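Local coordinates for protein lectin 2 (Agrocybe aegerita, PDB 4TQJ) that binds sugars as a lectin, specifically recognising N-acetylglucosamine at the non-reducing terminus of glycans, at residues A288-N293 and G349-I354; T56-R61 and F77-V82. The protein carries 1 engineered substitution. One frame throughout, in Å; residues are numbered along the deposited sequence.

Interaction 1 of 2, residues A288-N293 and G349-I354; sequences ADLTGN and GCADII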
# COMPACT_ATOMS: atom_id res chain seq x y z
N ALA A 288 -18.60 2.00 12.51
CA ALA A 288 -17.26 1.56 12.10
C ALA A 288 -16.84 0.40 12.97
O ALA A 288 -17.35 0.25 14.09
CB ALA A 288 -16.27 2.71 12.21
N ASP A 289 -15.91 -0.42 12.49
CA ASP A 289 -15.45 -1.56 13.29
C ASP A 289 -14.34 -1.13 14.23
O ASP A 289 -13.20 -0.92 13.81
CB ASP A 289 -14.97 -2.72 12.40
CG ASP A 289 -14.59 -3.95 13.22
OD1 ASP A 289 -14.68 -3.88 14.46
OD2 ASP A 289 -14.20 -4.98 12.64
N LEU A 290 -14.67 -0.97 15.51
CA LEU A 290 -13.69 -0.46 16.46
C LEU A 290 -12.97 -1.58 17.21
O LEU A 290 -12.14 -1.30 18.05
CB LEU A 290 -14.32 0.53 17.45
CG LEU A 290 -14.28 2.01 17.08
CD1 LEU A 290 -15.00 2.30 15.75
CD2 LEU A 290 -14.89 2.85 18.21
N THR A 291 -13.28 -2.83 16.88
CA THR A 291 -12.68 -3.94 17.61
C THR A 291 -12.07 -5.04 16.75
O THR A 291 -11.59 -6.04 17.28
CB THR A 291 -13.66 -4.56 18.59
OG1 THR A 291 -14.79 -5.05 17.85
CG2 THR A 291 -14.13 -3.50 19.62
N GLY A 292 -12.07 -4.86 15.44
CA GLY A 292 -11.43 -5.82 14.56
C GLY A 292 -12.16 -7.14 14.42
O GLY A 292 -11.60 -8.11 13.93
N ASN A 293 -13.42 -7.19 14.83
CA ASN A 293 -14.19 -8.43 14.70
C ASN A 293 -15.11 -8.50 13.48
O ASN A 293 -15.84 -9.47 13.32
CB ASN A 293 -14.97 -8.75 15.97
CG ASN A 293 -16.04 -7.70 16.29
OD1 ASN A 293 -16.24 -6.73 15.54
ND2 ASN A 293 -16.74 -7.91 17.41
N GLY A 349 -7.44 -3.27 11.99
CA GLY A 349 -8.88 -3.50 11.85
C GLY A 349 -9.75 -2.81 12.90
O GLY A 349 -10.97 -3.03 12.96
N CYS A 350 -9.14 -1.98 13.73
CA CYS A 350 -9.87 -1.24 14.75
C CYS A 350 -9.80 0.24 14.41
O CYS A 350 -8.72 0.82 14.36
CB CYS A 350 -9.28 -1.52 16.13
SG CYS A 350 -9.23 -3.28 16.51
N ALA A 351 -10.96 0.85 14.14
CA ALA A 351 -10.97 2.18 13.54
C ALA A 351 -10.39 3.25 14.45
O ALA A 351 -10.64 3.27 15.66
CB ALA A 351 -12.35 2.57 13.05
N ASP A 352 -9.63 4.15 13.86
CA ASP A 352 -9.04 5.23 14.60
C ASP A 352 -9.83 6.49 14.30
O ASP A 352 -10.76 6.48 13.48
CB ASP A 352 -7.57 5.38 14.20
CG ASP A 352 -6.83 4.06 14.25
OD1 ASP A 352 -6.67 3.54 15.37
OD2 ASP A 352 -6.45 3.51 13.19
N ILE A 353 -9.46 7.58 14.97
CA ILE A 353 -10.19 8.83 14.80
C ILE A 353 -9.24 9.92 14.35
O ILE A 353 -8.20 10.14 14.98
CB ILE A 353 -10.92 9.23 16.09
CG1 ILE A 353 -12.20 8.40 16.24
CG2 ILE A 353 -11.24 10.73 16.08
CD1 ILE A 353 -12.70 8.27 17.66
N ILE A 354 -9.60 10.58 13.26
CA ILE A 354 -8.80 11.70 12.77
C ILE A 354 -9.72 12.87 12.49
O ILE A 354 -10.83 12.71 11.98
CB ILE A 354 -7.99 11.33 11.50
CG1 ILE A 354 -7.22 12.56 10.97
CG2 ILE A 354 -8.90 10.79 10.42
CD1 ILE A 354 -6.24 12.24 9.84
O HOH W 1 -12.01 -4.50 10.89

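Interaction 2 of 2, residues T56-R61 and F77-V82; sequences TTKHVR and FGNAGV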
# COMPACT_ATOMS: atom_id res chain seq x y z
N THR A 56 -18.42 22.36 -5.92
CA THR A 56 -19.17 21.41 -5.12
C THR A 56 -20.66 21.47 -5.46
O THR A 56 -21.38 20.51 -5.23
CB THR A 56 -18.99 21.66 -3.61
OG1 THR A 56 -19.49 22.95 -3.27
CG2 THR A 56 -17.51 21.56 -3.21
N THR A 57 -21.10 22.59 -6.03
CA THR A 57 -22.52 22.74 -6.34
C THR A 57 -22.91 22.09 -7.65
O THR A 57 -24.09 21.87 -7.91
CB THR A 57 -22.96 24.22 -6.39
OG1 THR A 57 -22.18 24.90 -7.37
CG2 THR A 57 -22.77 24.88 -5.04
N LYS A 58 -21.93 21.77 -8.49
CA LYS A 58 -22.22 21.24 -9.82
C LYS A 58 -21.53 19.92 -10.15
O LYS A 58 -21.95 19.22 -11.07
CB LYS A 58 -21.83 22.27 -10.90
CG LYS A 58 -22.62 23.56 -10.85
CD LYS A 58 -22.16 24.55 -11.94
CE LYS A 58 -22.21 23.92 -13.33
NZ LYS A 58 -22.15 24.93 -14.43
N HIS A 59 -20.47 19.59 -9.42
CA HIS A 59 -19.65 18.45 -9.78
C HIS A 59 -19.46 17.47 -8.64
O HIS A 59 -19.67 17.81 -7.48
CB HIS A 59 -18.29 18.92 -10.31
CG HIS A 59 -18.40 20.03 -11.31
ND1 HIS A 59 -17.92 21.30 -11.07
CD2 HIS A 59 -18.95 20.06 -12.55
CE1 HIS A 59 -18.16 22.06 -12.12
NE2 HIS A 59 -18.78 21.34 -13.03
N VAL A 60 -19.05 16.26 -9.00
CA VAL A 60 -18.82 15.17 -8.07
C VAL A 60 -17.37 14.72 -8.22
O VAL A 60 -16.90 14.47 -9.34
CB VAL A 60 -19.80 14.00 -8.36
CG1 VAL A 60 -19.47 12.78 -7.52
CG2 VAL A 60 -21.22 14.44 -8.10
N ARG A 61 -16.65 14.64 -7.10
CA ARG A 61 -15.24 14.25 -7.14
C ARG A 61 -14.92 13.10 -6.18
O ARG A 61 -15.13 13.21 -4.97
CB ARG A 61 -14.36 15.47 -6.85
CG ARG A 61 -14.27 16.43 -8.04
CD ARG A 61 -13.71 17.79 -7.63
NE ARG A 61 -14.70 18.59 -6.90
CZ ARG A 61 -14.45 19.80 -6.39
NH1 ARG A 61 -13.24 20.33 -6.54
NH2 ARG A 61 -15.40 20.45 -5.74
N PHE A 77 -16.83 14.06 -11.97
CA PHE A 77 -18.02 14.19 -12.81
C PHE A 77 -18.17 15.67 -13.12
O PHE A 77 -18.73 16.42 -12.33
CB PHE A 77 -19.27 13.65 -12.10
CG PHE A 77 -19.24 12.16 -11.88
CD1 PHE A 77 -19.97 11.31 -12.71
CD2 PHE A 77 -18.49 11.60 -10.86
CE1 PHE A 77 -19.95 9.94 -12.52
CE2 PHE A 77 -18.46 10.23 -10.66
CZ PHE A 77 -19.19 9.39 -11.50
N GLY A 78 -17.64 16.09 -14.27
CA GLY A 78 -17.63 17.49 -14.67
C GLY A 78 -18.88 17.90 -15.42
O GLY A 78 -19.94 17.31 -15.23
N ASN A 79 -18.76 18.92 -16.26
CA ASN A 79 -19.90 19.42 -17.04
C ASN A 79 -20.20 18.53 -18.25
O ASN A 79 -21.34 18.14 -18.47
CB ASN A 79 -19.64 20.86 -17.51
CG ASN A 79 -19.60 21.85 -16.36
OD1 ASN A 79 -20.38 21.75 -15.41
ND2 ASN A 79 -18.69 22.81 -16.44
N ALA A 80 -19.16 18.20 -19.01
CA ALA A 80 -19.33 17.50 -20.27
C ALA A 80 -19.21 15.98 -20.13
O ALA A 80 -19.43 15.25 -21.09
CB ALA A 80 -18.34 18.01 -21.31
N GLY A 81 -18.85 15.52 -18.94
CA GLY A 81 -18.74 14.10 -18.70
C GLY A 81 -17.82 13.76 -17.55
O GLY A 81 -17.61 14.57 -16.65
N VAL A 82 -17.27 12.55 -17.59
CA VAL A 82 -16.44 12.05 -16.52
C VAL A 82 -14.98 12.05 -16.94
O VAL A 82 -14.64 11.58 -18.02
CB VAL A 82 -16.87 10.63 -16.14
CG1 VAL A 82 -16.04 10.11 -14.99
CG2 VAL A 82 -18.37 10.61 -15.81
O HOH W 2 -21.69 17.20 -12.91

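Interaction 1 of 2, residues A288-N293 and G349-I354
Asp289 O accepts from Ala351 N at 2.9 Å, and this backbone bond ties together equivalent loops of two successive blades in a beta-propeller of FG-GAP-like repeats. Residues 288-293 turn out of strand 285-288, while 349-354 lead into strand 352-356. The loops run closest where Leu290 faces Cys350 (CA to CA 4.3 Å) and Gly292 faces Gly349; both glycines have positive phi. Gly292 CA lies 3.2 Å from Gly349 O, a CA-H...O contact. The 288-293 loop is shaped by an Asx turn: with CG anti to the backbone N (chi1 -176°), Asp289 brings OD1 to the amide of Thr291, which meets it from above the carboxylate plane, and Gly292 N adds a weak bond. The other oxygen, OD2, takes the amide of Gly294, and a water lies within hydrogen-bonding distance of OD2 and of Gly349 O, a probable link between the loops. On the apolar side, Ala351 CB, Ala288 CB and Leu290 CD1 meet in a three-way cluster, Ala351 CB lying 3.8 Å from Leu290 CD1, and Val342 of strand 339-343 touches all three side chains. Cys350 lays its sulfur against the Thr291-Gly292 peptide, with SG 3.3 Å from Thr291 C.

Interaction 2 of 2, residues T56-R61 and F77-V82
Val60 and Phe77 form an antiparallel hydrogen-bonded pair at one end of a beta-propeller blade. Its two bonds are unequal: Phe77 N gives a short, nearly straight bond to Val60 O (2.7 Å, 174°), lying in the carbonyl plane, whereas Val60 N reaches Phe77 O only weakly, at 3.3 Å. Beyond this pair the backbones part, and a water within hydrogen-bonding distance of Lys58 O and Gly78 O spans the gap. The turn in 77-82 is closed by Gly78 N bonding to Gly81 O.

His59 has both ring nitrogens engaged. ND1 accepts from the backbone N of Leu55, and NE2 donates to Asn79 OD1 at 2.9 Å. The amide oxygen lies close to the imidazole plane, yet the donor stands well above the plane of the Asn79 carbonyl, off its lone pairs; ring and amide planes are 57° apart. Lys58 CB sits over the centre of one imidazole face, and its bent chain brings CE to 3.5 Å from the same Asn79 OD1. Lys58 also makes a cation-pi contact with Tyr106.

Val60 CG1 lies alongside the Phe77 ring, 3.7 Å from CD2. This apolar pair packs against Arg118 of strand 117-121 in the next blade, which also supplies Leu120 to Phe77, while Arg61 touches Val395 of strand 395-399 in the preceding blade.

The two contacts lie on opposite sides of the chain's centre, about 17 Å apart at their nearest atoms, and share no strand. Interaction 1 is the more buried and joins two blades loop to loop; interaction 2 works within one blade, between neighbouring strands 60-64 and 73-77. Their chemistry differs accordingly. Across the blade boundary a backbone bond is supplemented by CA-H...O contacts, two alanines and a leucine, and a sulfur, whereas the strand partners share a paired set of backbone bonds and a histidine-asparagine side-chain bond. In each, a water lies between acceptors of the two segments.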